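Local coordinates for FrpC operon protein (Neisseria meningitidis, PDB 5EDF) that binds the RTX protein FrpC and may thereby take part in adhesion, being iron-regulated and otherwise of unknown function, at residues 94-108 with 185-198. Sequence-based numbering, arbitrary orientation. Where two conformers were deposited one is given.
Sequences GLDSVDDIVIRKDAC and CINGFTVQYYPFIR
Val102 and Gln192 exchange two backbone hydrogen bonds, and Arg104 and Thr190 two more, the shortest from Thr190 N to Arg104 O at 2.8 Å; together they zip strands 98-105 and 189-193 into an antiparallel pair. On one face the Ile101 side chain crosses that of Val191, CG2 to CG1 at 3.5 Å, and lies beside that of Tyr193, pointing the same way. Ile103 CG2 and Lys105 CB reach the Phe189 ring obliquely. On the other face chi1 of 62° sets Thr190 OG1 between the backbone N and the carbonyl carbon, 3.4 Å from Arg104 CB, where it shares a water with Asp106 OD2.

Next to Tyr193 direct bonding gives way to water: one bridges Asp100 O and Tyr194 N, another Asp100 N and Tyr194 O. The Asp99 carboxylate then takes Phe196 N on OD2 (2.8 Å) and Ile197 N on OD1 (3.1 Å), both from the syn side, Phe196 N 34° out of the carboxylate plane, clamping the turning chain; Tyr211 OH of helix 205-224 also hydrogen-bonds to OD2. Farther along, Arg198, bent at chi2 and chi3, lays its guanidinium between Leu95 CD2 and Ile197 CG1 on opposite faces.

Strand 189-193 is the second of a hairpin with a type I' turn, Ile186 to Phe189; the Cys108-Cys185 disulfide reaches its first strand, 178-186. The pair is internal to a large antiparallel sheet, between strands 61-70 and 178-186; Val98 packs on helix 84-93, and Tyr193 OH is hydrogen-bonded to His212 ND1 of helix 205-224.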
loop_
_atom_site.group_PDB
_atom_site.type_symbol
_atom_site.label_atom_id
_atom_site.label_comp_id
_atom_site.label_asym_id
_atom_site.label_seq_id
_atom_site.Cartn_x
_atom_site.Cartn_y
_atom_site.Cartn_z
ATOM N N GLY A 94 -10.566 2.477 -11.996
ATOM C CA GLY A 94 -9.590 1.782 -11.164
ATOM C C GLY A 94 -8.481 1.032 -11.890
ATOM O O GLY A 94 -7.554 0.546 -11.226
ATOM N N LEU A 95 -8.527 0.979 -13.222
ATOM C CA LEU A 95 -7.714 0.036 -14.010
ATOM C C LEU A 95 -6.422 0.669 -14.548
ATOM O O LEU A 95 -6.231 0.871 -15.742
ATOM C CB LEU A 95 -8.529 -0.611 -15.119
ATOM C CG LEU A 95 -9.763 -1.404 -14.670
ATOM C CD1 LEU A 95 -10.350 -2.088 -15.875
ATOM C CD2 LEU A 95 -9.462 -2.434 -13.552
ATOM N N ASP A 96 -5.545 0.990 -13.616
ATOM C CA ASP A 96 -4.222 1.508 -13.941
ATOM C C ASP A 96 -3.300 1.184 -12.763
ATOM O O ASP A 96 -3.754 0.578 -11.774
ATOM C CB ASP A 96 -4.269 3.012 -14.279
ATOM C CG ASP A 96 -3.240 3.423 -15.334
ATOM O OD1 ASP A 96 -2.053 3.100 -15.188
ATOM O OD2 ASP A 96 -3.615 4.041 -16.361
ATOM N N SER A 97 -2.015 1.528 -12.896
ATOM C CA SER A 97 -0.979 1.154 -11.926
ATOM C C SER A 97 -0.939 2.140 -10.783
ATOM O O SER A 97 0.058 2.816 -10.551
ATOM C CB SER A 97 0.390 1.056 -12.596
ATOM O OG SER A 97 0.760 2.287 -13.167
ATOM N N VAL A 98 -2.068 2.234 -10.088
ATOM C CA VAL A 98 -2.228 3.104 -8.947
ATOM C C VAL A 98 -2.781 2.248 -7.813
ATOM O O VAL A 98 -3.870 1.660 -7.931
ATOM C CB VAL A 98 -3.153 4.292 -9.262
ATOM C CG1 VAL A 98 -3.421 5.096 -7.994
ATOM C CG2 VAL A 98 -2.564 5.190 -10.396
ATOM N N ASP A 99 -2.027 2.218 -6.713
ATOM C CA ASP A 99 -2.383 1.425 -5.542
ATOM C C ASP A 99 -2.982 2.315 -4.453
ATOM O O ASP A 99 -2.588 3.477 -4.297
ATOM C CB ASP A 99 -1.135 0.725 -4.988
ATOM C CG ASP A 99 -0.532 -0.269 -5.929
ATOM O OD1 ASP A 99 -1.252 -0.886 -6.729
ATOM O OD2 ASP A 99 0.716 -0.474 -5.844
ATOM N N ASP A 100 -3.912 1.762 -3.683
ATOM C CA ASP A 100 -4.512 2.433 -2.538
ATOM C C ASP A 100 -3.912 1.926 -1.259
ATOM O O ASP A 100 -3.732 0.708 -1.091
ATOM C CB ASP A 100 -6.009 2.198 -2.526
ATOM C CG ASP A 100 -6.694 2.891 -3.674
ATOM O OD1 ASP A 100 -6.637 4.120 -3.729
ATOM O OD2 ASP A 100 -7.300 2.168 -4.488
ATOM N N ILE A 101 -3.598 2.818 -0.343
ATOM C CA ILE A 101 -3.014 2.455 0.940
ATOM C C ILE A 101 -3.891 3.021 2.037
ATOM O O ILE A 101 -4.125 4.235 2.078
ATOM C CB ILE A 101 -1.544 2.951 1.058
ATOM C CG1 ILE A 101 -0.678 2.341 -0.061
ATOM C CG2 ILE A 101 -1.024 2.634 2.470
ATOM C CD1 ILE A 101 0.660 3.005 -0.233
ATOM N N VAL A 102 -4.433 2.149 2.885
ATOM C CA VAL A 102 -5.396 2.549 3.906
ATOM C C VAL A 102 -4.681 2.664 5.241
ATOM O O VAL A 102 -4.099 1.699 5.739
ATOM C CB VAL A 102 -6.587 1.608 3.951
ATOM C CG1 VAL A 102 -7.555 2.010 5.081
ATOM C CG2 VAL A 102 -7.320 1.583 2.623
ATOM N N ILE A 103 -4.779 3.849 5.836
ATOM C CA ILE A 103 -4.103 4.204 7.078
ATOM C C ILE A 103 -5.141 4.446 8.159
ATOM O O ILE A 103 -6.059 5.255 7.967
ATOM C CB ILE A 103 -3.253 5.464 6.907
ATOM C CG1 ILE A 103 -2.259 5.298 5.777
ATOM C CG2 ILE A 103 -2.529 5.817 8.231
ATOM C CD1 ILE A 103 -1.556 6.587 5.340
ATOM N N ARG A 104 -4.978 3.780 9.298
ATOM C CA ARG A 104 -5.821 3.966 10.491
ATOM C C ARG A 104 -4.930 4.074 11.697
ATOM O O ARG A 104 -3.771 3.683 11.659
ATOM C CB ARG A 104 -6.774 2.787 10.717
ATOM C CG ARG A 104 -7.719 2.595 9.592
ATOM C CD ARG A 104 -8.684 1.450 9.886
ATOM N NE ARG A 104 -9.656 1.922 10.849
ATOM C CZ ARG A 104 -10.929 2.253 10.590
ATOM N NH1 ARG A 104 -11.470 2.089 9.396
ATOM N NH2 ARG A 104 -11.664 2.721 11.568
ATOM N N LYS A 105 -5.459 4.604 12.806
ATOM C CA LYS A 105 -4.700 4.606 14.040
ATOM C C LYS A 105 -5.310 3.630 15.030
ATOM O O LYS A 105 -6.290 3.939 15.671
ATOM C CB LYS A 105 -4.599 6.013 14.608
ATOM C CG LYS A 105 -3.572 6.129 15.752
ATOM C CD LYS A 105 -3.516 7.480 16.384
ATOM C CE LYS A 105 -4.712 7.730 17.237
ATOM N NZ LYS A 105 -4.479 7.178 18.610
ATOM N N ASP A 106 -4.651 2.500 15.188
ATOM C CA ASP A 106 -5.115 1.406 16.045
ATOM C C ASP A 106 -3.936 0.631 16.558
ATOM O O ASP A 106 -2.910 0.579 15.909
ATOM C CB ASP A 106 -5.979 0.451 15.244
ATOM C CG ASP A 106 -7.345 1.009 14.934
ATOM O OD1 ASP A 106 -7.987 1.503 15.887
ATOM O OD2 ASP A 106 -7.803 0.921 13.768
ATOM N N ALA A 107 -4.101 -0.006 17.714
ATOM C CA ALA A 107 -3.104 -0.926 18.197
ATOM C C ALA A 107 -2.926 -2.040 17.171
ATOM O O ALA A 107 -3.889 -2.494 16.566
ATOM C CB ALA A 107 -3.521 -1.491 19.586
ATOM N N CYS A 108 -1.679 -2.455 17.007
ATOM C CA CYS A 108 -1.324 -3.513 16.077
ATOM C C CYS A 108 -1.955 -4.813 16.524
ATOM O O CYS A 108 -2.030 -5.089 17.732
ATOM C CB CYS A 108 0.178 -3.672 16.021
ATOM S SG CYS A 108 0.684 -4.653 14.611
ATOM N N CYS A 185 2.049 -2.448 10.675
ATOM C CA CYS A 185 1.869 -1.485 11.759
ATOM C C CYS A 185 3.101 -0.611 11.767
ATOM O O CYS A 185 4.213 -1.128 11.807
ATOM C CB CYS A 185 1.702 -2.200 13.102
ATOM S SG CYS A 185 0.281 -3.366 13.047
ATOM N N ILE A 186 2.880 0.699 11.615
ATOM C CA ILE A 186 3.952 1.681 11.465
ATOM C C ILE A 186 3.666 2.805 12.445
ATOM O O ILE A 186 2.705 3.554 12.271
ATOM C CB ILE A 186 4.011 2.225 10.023
ATOM C CG1 ILE A 186 4.266 1.095 9.043
ATOM C CG2 ILE A 186 5.073 3.349 9.902
ATOM C CD1 ILE A 186 4.097 1.415 7.577
ATOM N N ASN A 187 4.493 2.925 13.466
ATOM C CA ASN A 187 4.440 4.086 14.364
ATOM C C ASN A 187 3.050 4.303 14.975
ATOM O O ASN A 187 2.612 5.438 15.085
ATOM C CB ASN A 187 4.849 5.386 13.619
ATOM C CG ASN A 187 6.339 5.468 13.283
ATOM O OD1 ASN A 187 6.982 4.476 12.932
ATOM N ND2 ASN A 187 6.881 6.685 13.357
ATOM N N GLY A 188 2.355 3.233 15.361
ATOM C CA GLY A 188 1.023 3.345 15.988
ATOM C C GLY A 188 -0.143 3.321 15.004
ATOM O O GLY A 188 -1.323 3.297 15.412
ATOM N N PHE A 189 0.188 3.330 13.722
ATOM C CA PHE A 189 -0.812 3.268 12.662
ATOM C C PHE A 189 -0.881 1.878 12.091
ATOM O O PHE A 189 0.116 1.139 12.115
ATOM C CB PHE A 189 -0.507 4.261 11.525
ATOM C CG PHE A 189 -0.447 5.678 11.993
ATOM C CD1 PHE A 189 -1.599 6.401 12.116
ATOM C CD2 PHE A 189 0.772 6.276 12.372
ATOM C CE1 PHE A 189 -1.555 7.731 12.634
ATOM C CE2 PHE A 189 0.835 7.587 12.838
ATOM C CZ PHE A 189 -0.335 8.300 12.982
ATOM N N THR A 190 -2.035 1.478 11.604
ATOM C CA THR A 190 -2.122 0.300 10.760
ATOM C C THR A 190 -2.152 0.754 9.313
ATOM O O THR A 190 -2.781 1.765 8.983
ATOM C CB THR A 190 -3.337 -0.566 11.072
ATOM O OG1 THR A 190 -4.540 0.173 10.832
ATOM C CG2 THR A 190 -3.322 -1.042 12.529
ATOM N N VAL A 191 -1.410 0.031 8.472
ATOM C CA VAL A 191 -1.228 0.406 7.077
ATOM C C VAL A 191 -1.452 -0.857 6.266
ATOM O O VAL A 191 -0.697 -1.838 6.408
ATOM C CB VAL A 191 0.157 1.008 6.878
ATOM C CG1 VAL A 191 0.379 1.356 5.444
ATOM C CG2 VAL A 191 0.304 2.248 7.788
ATOM N N GLN A 192 -2.521 -0.881 5.481
ATOM C CA GLN A 192 -2.997 -2.095 4.818
ATOM C C GLN A 192 -3.229 -1.774 3.364
ATOM O O GLN A 192 -3.892 -0.777 3.029
ATOM C CB GLN A 192 -4.265 -2.594 5.484
ATOM C CG GLN A 192 -4.072 -2.965 6.947
ATOM C CD GLN A 192 -5.316 -3.323 7.699
ATOM O OE1 GLN A 192 -6.405 -3.354 7.157
ATOM N NE2 GLN A 192 -5.145 -3.572 8.997
ATOM N N TYR A 193 -2.740 -2.631 2.469
ATOM C CA TYR A 193 -2.826 -2.320 1.052
ATOM C C TYR A 193 -2.606 -3.551 0.196
ATOM O O TYR A 193 -2.013 -4.526 0.635
ATOM C CB TYR A 193 -1.822 -1.223 0.710
ATOM C CG TYR A 193 -0.363 -1.503 0.976
ATOM C CD1 TYR A 193 0.477 -1.921 -0.040
ATOM C CD2 TYR A 193 0.188 -1.320 2.236
ATOM C CE1 TYR A 193 1.824 -2.171 0.198
ATOM C CE2 TYR A 193 1.524 -1.551 2.484
ATOM C CZ TYR A 193 2.345 -1.989 1.468
ATOM O OH TYR A 193 3.695 -2.225 1.624
ATOM N N TYR A 194 -3.029 -3.461 -1.045
ATOM C CA TYR A 194 -2.796 -4.404 -2.131
ATOM C C TYR A 194 -1.902 -3.697 -3.149
ATOM O O TYR A 194 -2.387 -2.886 -3.953
ATOM C CB TYR A 194 -4.110 -4.830 -2.784
ATOM C CG TYR A 194 -5.056 -5.595 -1.912
ATOM C CD1 TYR A 194 -4.789 -6.873 -1.505
ATOM C CD2 TYR A 194 -6.273 -5.034 -1.489
ATOM C CE1 TYR A 194 -5.644 -7.584 -0.682
ATOM C CE2 TYR A 194 -7.151 -5.737 -0.672
ATOM C CZ TYR A 194 -6.846 -7.009 -0.270
ATOM O OH TYR A 194 -7.727 -7.729 0.544
ATOM N N PRO A 195 -0.590 -3.923 -3.080
ATOM C CA PRO A 195 0.301 -3.249 -4.003
ATOM C C PRO A 195 0.411 -3.920 -5.365
ATOM O O PRO A 195 0.005 -5.075 -5.540
ATOM C CB PRO A 195 1.650 -3.346 -3.304
ATOM C CG PRO A 195 1.568 -4.683 -2.640
ATOM C CD PRO A 195 0.145 -4.815 -2.170
ATOM N N PHE A 196 1.034 -3.222 -6.306
ATOM C CA PHE A 196 1.306 -3.800 -7.613
ATOM C C PHE A 196 0.034 -4.345 -8.276
ATOM O O PHE A 196 0.042 -5.430 -8.871
ATOM C CB PHE A 196 2.357 -4.915 -7.489
ATOM C CG PHE A 196 3.721 -4.483 -7.049
ATOM C CD1 PHE A 196 4.521 -3.765 -7.903
ATOM C CD2 PHE A 196 4.258 -4.899 -5.814
ATOM C CE1 PHE A 196 5.825 -3.451 -7.565
ATOM C CE2 PHE A 196 5.560 -4.572 -5.474
ATOM C CZ PHE A 196 6.328 -3.865 -6.337
ATOM N N ILE A 197 -1.071 -3.601 -8.182
ATOM C CA ILE A 197 -2.382 -4.181 -8.538
ATOM C C ILE A 197 -2.511 -4.609 -9.995
ATOM O O ILE A 197 -3.311 -5.501 -10.298
ATOM C CB ILE A 197 -3.582 -3.254 -8.219
ATOM C CG1 ILE A 197 -3.438 -1.875 -8.872
ATOM C CG2 ILE A 197 -3.751 -3.112 -6.743
ATOM C CD1 ILE A 197 -4.759 -1.147 -9.023
ATOM N N ARG A 198 -1.752 -3.993 -10.897
ATOM C CA ARG A 198 -1.817 -4.396 -12.309
ATOM C C ARG A 198 -0.776 -5.444 -12.712
ATOM O O ARG A 198 -0.763 -5.902 -13.867
ATOM C CB ARG A 198 -1.661 -3.196 -13.240
ATOM C CG ARG A 198 -2.725 -2.102 -13.021
ATOM C CD ARG A 198 -4.050 -2.404 -13.691
ATOM N NE ARG A 198 -4.846 -3.401 -12.985
ATOM C CZ ARG A 198 -5.786 -3.140 -12.073
ATOM N NH1 ARG A 198 -6.063 -1.890 -11.716
ATOM N NH2 ARG A 198 -6.449 -4.146 -11.499
HETATM O O HOH W 1 -5.155 -1.482 -1.550
HETATM O O HOH W 2 -4.482 -1.160 -4.316
HETATM O O HOH W 3 -5.287 0.244 8.042
HETATM O O HOH W 4 -0.335 -0.140 14.854
HETATM O O HOH W 5 -6.787 -0.996 11.934
#